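Local coordinates for fructokinase (Xylella fastidiosa Temecula1, PDB 3LJS), which probably phosphorylates fructose at the expense of ATP, as a member of the PfkB (ribokinase-like) family of carbohydrate kinases, at residues G81-F94 with S106-R118. Residues are numbered along the deposited sequence; the frame is centred on the assembly and turned at random.
Sequences GIVRTSTAKTALAF and SFYRPPAADLLFR
S106 and F94 exchange two backbone hydrogen bonds: S106 N reaches F94 O at 3.0 Å on a lone pair, while F94 N approaches S106 O from above the carbonyl plane. F107, on the other face of the sheet, lays its ring obliquely against A93, CE1 lying 3.5 Å from A93 CB; the ATP-binding R170 is close by. The Y108 ring meets that of F94 obliquely, CE2 to CE2 3.7 Å, with the planes at 68°. Y108 OH hydrogen-bonds to T90 O of the second subunit. R109 runs its aliphatic chain past the A91 methyl, extended from CG to NE, and then grips D114 side-on, NE to OD1 and NH2 to OD2 (2.6 Å), both oxygens using syn lone pairs; L115 CD2 covers one guanidinium face. A112 CB lies 3.6 Å from A91 CB. A113 N donates to K89 O (2.8 Å), and the A113 methyl packs on T85 CG2. A water accepts from A91 N and D114 N and donates to D114 OD1. L116 CD2 fits among T87 and A88. F117, with CG anti to its backbone N (chi1 -170°), swings its ring to V83 CG2 (CD1 3.8 Å away). Thus 86-91 leads from edge strand 82-85 of the main sheet and 109-117 returns alongside, while 92-94 and 106-108 form the base of antiparallel hairpin 92-97/103-108 in the small lid sheet of the ribokinase fold, which here also meets the second subunit.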
ATOM      1  N   GLY B  81     -25.370   2.644   0.034  1.00 27.67           N
ATOM      2  CA  GLY B  81     -24.959   1.624  -0.915  1.00 25.68           C
ATOM      3  C   GLY B  81     -23.524   1.148  -0.792  1.00 24.27           C
ATOM      4  O   GLY B  81     -23.054   0.367  -1.617  1.00 23.15           O
ATOM      5  N   ILE B  82     -22.818   1.623   0.224  1.00 23.07           N
ATOM      6  CA  ILE B  82     -21.435   1.210   0.424  1.00 23.98           C
ATOM      7  C   ILE B  82     -21.390  -0.081   1.231  1.00 24.01           C
ATOM      8  O   ILE B  82     -22.121  -0.230   2.203  1.00 23.64           O
ATOM      9  CB  ILE B  82     -20.623   2.289   1.191  1.00 24.29           C
ATOM     10  CG1 ILE B  82     -20.440   3.533   0.321  1.00 23.38           C
ATOM     11  CG2 ILE B  82     -19.253   1.733   1.585  1.00 25.82           C
ATOM     12  CD1 ILE B  82     -19.733   4.679   1.030  1.00 21.53           C
ATOM     13  N   VAL B  83     -20.552  -1.024   0.810  1.00 25.92           N
ATOM     14  CA  VAL B  83     -20.393  -2.274   1.547  1.00 26.18           C
ATOM     15  C   VAL B  83     -18.934  -2.350   1.971  1.00 27.03           C
ATOM     16  O   VAL B  83     -18.082  -1.667   1.397  1.00 26.70           O
ATOM     17  CB  VAL B  83     -20.770  -3.514   0.706  1.00 25.53           C
ATOM     18  CG1 VAL B  83     -22.277  -3.542   0.483  1.00 24.57           C
ATOM     19  CG2 VAL B  83     -20.029  -3.502  -0.611  1.00 24.11           C
ATOM     20  N   ARG B  84     -18.641  -3.172   2.973  1.00 27.92           N
ATOM     21  CA  ARG B  84     -17.275  -3.275   3.481  1.00 29.24           C
ATOM     22  C   ARG B  84     -16.700  -4.685   3.415  1.00 30.02           C
ATOM     23  O   ARG B  84     -17.437  -5.667   3.346  1.00 29.49           O
ATOM     24  CB  ARG B  84     -17.232  -2.797   4.941  1.00 29.85           C
ATOM     25  CG  ARG B  84     -17.924  -1.459   5.203  1.00 29.22           C
ATOM     26  CD  ARG B  84     -17.229  -0.308   4.483  1.00 29.38           C
ATOM     27  NE  ARG B  84     -15.964   0.070   5.107  1.00 27.66           N
ATOM     28  CZ  ARG B  84     -15.850   0.913   6.128  1.00 28.52           C
ATOM     29  NH1 ARG B  84     -16.928   1.479   6.653  1.00 29.46           N
ATOM     30  NH2 ARG B  84     -14.653   1.198   6.624  1.00 28.09           N
ATOM     31  N   THR B  85     -15.375  -4.776   3.441  1.00 31.04           N
ATOM     32  CA  THR B  85     -14.702  -6.064   3.421  1.00 30.58           C
ATOM     33  C   THR B  85     -13.354  -6.016   4.137  1.00 32.11           C
ATOM     34  O   THR B  85     -12.665  -4.996   4.121  1.00 31.03           O
ATOM     35  CB  THR B  85     -14.467  -6.566   1.992  1.00 31.20           C
ATOM     36  OG1 THR B  85     -13.829  -7.849   2.048  1.00 29.49           O
ATOM     37  CG2 THR B  85     -13.587  -5.599   1.219  1.00 29.67           C
ATOM     38  N   SER B  86     -12.993  -7.132   4.765  1.00 32.67           N
ATOM     39  CA  SER B  86     -11.726  -7.255   5.479  1.00 33.15           C
ATOM     40  C   SER B  86     -10.823  -8.191   4.692  1.00 32.42           C
ATOM     41  O   SER B  86      -9.699  -8.472   5.102  1.00 34.05           O
ATOM     42  CB  SER B  86     -11.956  -7.836   6.879  1.00 34.97           C
ATOM     43  OG  SER B  86     -12.776  -6.984   7.660  1.00 38.63           O
ATOM     44  N   THR B  87     -11.326  -8.672   3.560  1.00 31.99           N
ATOM     45  CA  THR B  87     -10.590  -9.600   2.706  1.00 30.47           C
ATOM     46  C   THR B  87      -9.417  -8.941   1.993  1.00 30.16           C
ATOM     47  O   THR B  87      -8.416  -9.591   1.692  1.00 29.50           O
ATOM     48  CB  THR B  87     -11.530 -10.232   1.658  1.00 32.09           C
ATOM     49  OG1 THR B  87     -12.542 -10.992   2.329  1.00 33.38           O
ATOM     50  CG2 THR B  87     -10.761 -11.152   0.719  1.00 32.50           C
ATOM     51  N   ALA B  88      -9.546  -7.650   1.713  1.00 28.17           N
ATOM     52  CA  ALA B  88      -8.490  -6.913   1.042  1.00 26.29           C
ATOM     53  C   ALA B  88      -8.452  -5.485   1.564  1.00 26.33           C
ATOM     54  O   ALA B  88      -9.424  -4.989   2.144  1.00 25.10           O
ATOM     55  CB  ALA B  88      -8.711  -6.923  -0.471  1.00 25.52           C
ATOM     56  N   LYS B  89      -7.318  -4.831   1.355  1.00 24.79           N
ATOM     57  CA  LYS B  89      -7.126  -3.465   1.809  1.00 24.42           C
ATOM     58  C   LYS B  89      -7.652  -2.452   0.804  1.00 23.85           C
ATOM     59  O   LYS B  89      -7.860  -2.762  -0.374  1.00 23.22           O
ATOM     60  CB  LYS B  89      -5.636  -3.196   2.032  1.00 26.23           C
ATOM     61  CG  LYS B  89      -4.955  -4.133   3.022  1.00 29.53           C
ATOM     62  CD  LYS B  89      -5.430  -3.869   4.433  1.00 32.53           C
ATOM     63  CE  LYS B  89      -4.666  -4.705   5.446  1.00 35.12           C
ATOM     64  NZ  LYS B  89      -5.185  -4.464   6.821  1.00 36.94           N
ATOM     65  N   THR B  90      -7.861  -1.234   1.286  1.00 22.91           N
ATOM     66  CA  THR B  90      -8.306  -0.140   0.442  1.00 21.66           C
ATOM     67  C   THR B  90      -7.141   0.130  -0.505  1.00 21.85           C
ATOM     68  O   THR B  90      -5.987   0.195  -0.078  1.00 21.94           O
ATOM     69  CB  THR B  90      -8.568   1.123   1.278  1.00 22.16           C
ATOM     70  OG1 THR B  90      -9.597   0.850   2.237  1.00 22.92           O
ATOM     71  CG2 THR B  90      -8.985   2.279   0.387  1.00 19.86           C
ATOM     72  N   ALA B  91      -7.436   0.270  -1.789  1.00 20.45           N
ATOM     73  CA  ALA B  91      -6.395   0.529  -2.773  1.00 19.65           C
ATOM     74  C   ALA B  91      -5.678   1.843  -2.492  1.00 22.03           C
ATOM     75  O   ALA B  91      -6.272   2.799  -1.975  1.00 21.90           O
ATOM     76  CB  ALA B  91      -6.998   0.562  -4.174  1.00 17.57           C
ATOM     77  N   LEU B  92      -4.398   1.888  -2.850  1.00 21.74           N
ATOM     78  CA  LEU B  92      -3.583   3.079  -2.667  1.00 23.51           C
ATOM     79  C   LEU B  92      -2.972   3.464  -4.002  1.00 24.64           C
ATOM     80  O   LEU B  92      -2.551   2.604  -4.779  1.00 24.30           O
ATOM     81  CB  LEU B  92      -2.449   2.825  -1.662  1.00 24.13           C
ATOM     82  CG  LEU B  92      -2.794   2.369  -0.247  1.00 23.79           C
ATOM     83  CD1 LEU B  92      -1.489   2.106   0.516  1.00 23.59           C
ATOM     84  CD2 LEU B  92      -3.636   3.423   0.463  1.00 22.97           C
ATOM     85  N   ALA B  93      -2.932   4.763  -4.267  1.00 23.90           N
ATOM     86  CA  ALA B  93      -2.350   5.279  -5.492  1.00 26.01           C
ATOM     87  C   ALA B  93      -1.292   6.292  -5.077  1.00 27.40           C
ATOM     88  O   ALA B  93      -1.614   7.408  -4.669  1.00 27.55           O
ATOM     89  CB  ALA B  93      -3.421   5.955  -6.348  1.00 25.36           C
ATOM     90  N   PHE B  94      -0.028   5.890  -5.149  1.00 29.08           N
ATOM     91  CA  PHE B  94       1.066   6.776  -4.780  1.00 29.34           C
ATOM     92  C   PHE B  94       1.424   7.663  -5.964  1.00 31.40           C
ATOM     93  O   PHE B  94       1.630   7.177  -7.077  1.00 31.56           O
ATOM     94  CB  PHE B  94       2.279   5.954  -4.334  1.00 27.98           C
ATOM     95  CG  PHE B  94       2.162   5.418  -2.937  1.00 27.38           C
ATOM     96  CD1 PHE B  94       2.538   6.197  -1.849  1.00 25.86           C
ATOM     97  CD2 PHE B  94       1.641   4.149  -2.704  1.00 26.96           C
ATOM     98  CE1 PHE B  94       2.399   5.728  -0.549  1.00 25.79           C
ATOM     99  CE2 PHE B  94       1.494   3.665  -1.411  1.00 27.37           C
ATOM    100  CZ  PHE B  94       1.874   4.460  -0.324  1.00 28.71           C
ATOM    101  N   SER B 106       2.354   4.653  -8.576  1.00 42.55           N
ATOM    102  CA  SER B 106       2.602   3.331  -8.014  1.00 38.87           C
ATOM    103  C   SER B 106       1.329   2.882  -7.302  1.00 35.87           C
ATOM    104  O   SER B 106       1.005   3.370  -6.216  1.00 34.98           O
ATOM    105  CB  SER B 106       3.769   3.373  -7.026  1.00 41.17           C
ATOM    106  OG  SER B 106       3.990   2.092  -6.454  1.00 42.40           O
ATOM    107  N   PHE B 107       0.613   1.950  -7.918  1.00 30.43           N
ATOM    108  CA  PHE B 107      -0.641   1.462  -7.361  1.00 27.77           C
ATOM    109  C   PHE B 107      -0.547   0.172  -6.560  1.00 27.01           C
ATOM    110  O   PHE B 107       0.182  -0.751  -6.926  1.00 27.20           O
ATOM    111  CB  PHE B 107      -1.653   1.223  -8.487  1.00 28.45           C
ATOM    112  CG  PHE B 107      -2.016   2.453  -9.260  1.00 28.00           C
ATOM    113  CD1 PHE B 107      -2.943   3.357  -8.758  1.00 29.49           C
ATOM    114  CD2 PHE B 107      -1.442   2.700 -10.503  1.00 30.35           C
ATOM    115  CE1 PHE B 107      -3.300   4.495  -9.484  1.00 30.84           C
ATOM    116  CE2 PHE B 107      -1.789   3.833 -11.238  1.00 31.82           C
ATOM    117  CZ  PHE B 107      -2.722   4.732 -10.724  1.00 30.81           C
ATOM    118  N   TYR B 108      -1.293   0.120  -5.462  1.00 24.06           N
ATOM    119  CA  TYR B 108      -1.380  -1.084  -4.656  1.00 24.35           C
ATOM    120  C   TYR B 108      -2.801  -1.541  -4.965  1.00 25.85           C
ATOM    121  O   TYR B 108      -3.729  -1.331  -4.172  1.00 20.72           O
ATOM    122  CB  TYR B 108      -1.191  -0.770  -3.162  1.00 23.71           C
ATOM    123  CG  TYR B 108       0.274  -0.658  -2.786  1.00 22.59           C
ATOM    124  CD1 TYR B 108       0.914  -1.679  -2.076  1.00 22.50           C
ATOM    125  CD2 TYR B 108       1.046   0.413  -3.239  1.00 22.46           C
ATOM    126  CE1 TYR B 108       2.292  -1.635  -1.837  1.00 22.12           C
ATOM    127  CE2 TYR B 108       2.423   0.464  -3.008  1.00 22.86           C
ATOM    128  CZ  TYR B 108       3.038  -0.567  -2.313  1.00 22.15           C
ATOM    129  OH  TYR B 108       4.402  -0.550  -2.142  1.00 21.40           O
ATOM    130  N   ARG B 109      -2.975  -2.147  -6.143  1.00 28.65           N
ATOM    131  CA  ARG B 109      -4.302  -2.584  -6.541  1.00 35.41           C
ATOM    132  C   ARG B 109      -4.525  -3.863  -7.356  1.00 41.73           C
ATOM    133  O   ARG B 109      -5.659  -4.135  -7.744  1.00 48.18           O
ATOM    134  CB  ARG B 109      -5.035  -1.423  -7.226  1.00 30.76           C
ATOM    135  CG  ARG B 109      -6.507  -1.705  -7.520  1.00 29.05           C
ATOM    136  CD  ARG B 109      -7.220  -0.441  -7.930  1.00 27.07           C
ATOM    137  NE  ARG B 109      -8.646  -0.641  -8.147  1.00 25.54           N
ATOM    138  CZ  ARG B 109      -9.187  -1.040  -9.294  1.00 26.74           C
ATOM    139  NH1 ARG B 109      -8.421  -1.297 -10.348  1.00 23.17           N
ATOM    140  NH2 ARG B 109     -10.506  -1.140  -9.399  1.00 26.44           N
ATOM    141  N   PRO B 110      -3.479  -4.648  -7.678  1.00 46.59           N
ATOM    142  CA  PRO B 110      -3.973  -5.809  -8.429  1.00 45.61           C
ATOM    143  C   PRO B 110      -5.087  -6.350  -7.520  1.00 42.88           C
ATOM    144  O   PRO B 110      -6.155  -6.726  -8.002  1.00 44.87           O
ATOM    145  CB  PRO B 110      -2.751  -6.718  -8.504  1.00 49.56           C
ATOM    146  CG  PRO B 110      -1.616  -5.721  -8.597  1.00 49.89           C
ATOM    147  CD  PRO B 110      -2.006  -4.660  -7.569  1.00 49.10           C
ATOM    148  N   PRO B 111      -4.836  -6.392  -6.186  1.00 39.06           N
ATOM    149  CA  PRO B 111      -5.810  -6.852  -5.187  1.00 33.35           C
ATOM    150  C   PRO B 111      -6.205  -5.620  -4.358  1.00 30.16           C
ATOM    151  O   PRO B 111      -5.343  -4.829  -3.968  1.00 27.33           O
ATOM    152  CB  PRO B 111      -5.016  -7.854  -4.372  1.00 36.90           C
ATOM    153  CG  PRO B 111      -3.698  -7.186  -4.270  1.00 36.70           C
ATOM    154  CD  PRO B 111      -3.470  -6.569  -5.655  1.00 35.84           C
ATOM    155  N   ALA B 112      -7.499  -5.444  -4.114  1.00 25.32           N
ATOM    156  CA  ALA B 112      -7.986  -4.311  -3.335  1.00 24.48           C
ATOM    157  C   ALA B 112      -9.467  -4.487  -3.008  1.00 23.78           C
ATOM    158  O   ALA B 112     -10.186  -5.217  -3.691  1.00 23.54           O
ATOM    159  CB  ALA B 112      -7.766  -3.005  -4.101  1.00 22.78           C
ATOM    160  N   ALA B 113      -9.919  -3.803  -1.967  1.00 21.74           N
ATOM    161  CA  ALA B 113     -11.302  -3.904  -1.536  1.00 21.08           C
ATOM    162  C   ALA B 113     -12.341  -3.588  -2.610  1.00 21.54           C
ATOM    163  O   ALA B 113     -13.313  -4.332  -2.771  1.00 21.09           O
ATOM    164  CB  ALA B 113     -11.526  -3.006  -0.326  1.00 20.56           C
ATOM    165  N   ASP B 114     -12.142  -2.498  -3.349  1.00 21.41           N
ATOM    166  CA  ASP B 114     -13.120  -2.097  -4.363  1.00 21.89           C
ATOM    167  C   ASP B 114     -13.346  -3.138  -5.460  1.00 22.03           C
ATOM    168  O   ASP B 114     -14.408  -3.167  -6.088  1.00 21.26           O
ATOM    169  CB  ASP B 114     -12.733  -0.746  -4.992  1.00 20.05           C
ATOM    170  CG  ASP B 114     -11.606  -0.864  -5.998  1.00 21.34           C
ATOM    171  OD1 ASP B 114     -10.418  -0.814  -5.599  1.00 24.75           O
ATOM    172  OD2 ASP B 114     -11.909  -1.009  -7.201  1.00 24.54           O
ATOM    173  N   LEU B 115     -12.353  -3.994  -5.680  1.00 22.46           N
ATOM    174  CA  LEU B 115     -12.444  -5.043  -6.699  1.00 23.00           C
ATOM    175  C   LEU B 115     -13.344  -6.211  -6.289  1.00 22.47           C
ATOM    176  O   LEU B 115     -13.694  -7.048  -7.119  1.00 21.73           O
ATOM    177  CB  LEU B 115     -11.052  -5.610  -7.000  1.00 24.43           C
ATOM    178  CG  LEU B 115     -10.162  -5.089  -8.133  1.00 28.36           C
ATOM    179  CD1 LEU B 115     -10.867  -4.042  -8.958  1.00 28.13           C
ATOM    180  CD2 LEU B 115      -8.881  -4.557  -7.537  1.00 26.05           C
ATOM    181  N   LEU B 116     -13.717  -6.265  -5.015  1.00 22.17           N
ATOM    182  CA  LEU B 116     -14.528  -7.370  -4.508  1.00 22.46           C
ATOM    183  C   LEU B 116     -16.035  -7.139  -4.469  1.00 22.52           C
ATOM    184  O   LEU B 116     -16.783  -7.982  -3.971  1.00 20.56           O
ATOM    185  CB  LEU B 116     -14.023  -7.771  -3.118  1.00 22.69           C
ATOM    186  CG  LEU B 116     -12.938  -8.856  -3.005  1.00 28.21           C
ATOM    187  CD1 LEU B 116     -12.144  -9.000  -4.282  1.00 29.38           C
ATOM    188  CD2 LEU B 116     -12.034  -8.520  -1.832  1.00 27.82           C
ATOM    189  N   PHE B 117     -16.486  -6.003  -4.988  1.00 22.33           N
ATOM    190  CA  PHE B 117     -17.917  -5.720  -5.021  1.00 21.37           C
ATOM    191  C   PHE B 117     -18.531  -6.726  -6.000  1.00 20.22           C
ATOM    192  O   PHE B 117     -18.005  -6.934  -7.088  1.00 20.10           O
ATOM    193  CB  PHE B 117     -18.165  -4.294  -5.527  1.00 20.07           C
ATOM    194  CG  PHE B 117     -19.589  -3.828  -5.370  1.00 20.98           C
ATOM    195  CD1 PHE B 117     -19.942  -2.969  -4.331  1.00 19.98           C
ATOM    196  CD2 PHE B 117     -20.577  -4.242  -6.262  1.00 20.19           C
ATOM    197  CE1 PHE B 117     -21.262  -2.525  -4.183  1.00 20.36           C
ATOM    198  CE2 PHE B 117     -21.899  -3.806  -6.122  1.00 20.44           C
ATOM    199  CZ  PHE B 117     -22.240  -2.944  -5.081  1.00 19.60           C
ATOM    200  N   ARG B 118     -19.630  -7.360  -5.612  1.00 21.65           N
ATOM    201  CA  ARG B 118     -20.284  -8.330  -6.486  1.00 22.57           C
ATOM    202  C   ARG B 118     -21.740  -7.938  -6.699  1.00 22.46           C
ATOM    203  O   ARG B 118     -22.284  -7.131  -5.945  1.00 22.57           O
ATOM    204  CB  ARG B 118     -20.181  -9.747  -5.895  1.00 25.23           C
ATOM    205  CG  ARG B 118     -18.752 -10.317  -5.913  1.00 26.56           C
ATOM    206  CD  ARG B 118     -18.217 -10.459  -7.345  1.00 29.92           C
ATOM    207  NE  ARG B 118     -16.809 -10.862  -7.385  1.00 31.51           N
ATOM    208  CZ  ARG B 118     -15.779 -10.029  -7.525  1.00 34.08           C
ATOM    209  NH1 ARG B 118     -15.974  -8.716  -7.653  1.00 28.88           N
ATOM    210  NH2 ARG B 118     -14.541 -10.509  -7.518  1.00 33.85           N
TER
HETATM  211  O   HOH W   1     -10.078  -0.323  -2.934  1.00 22.60           O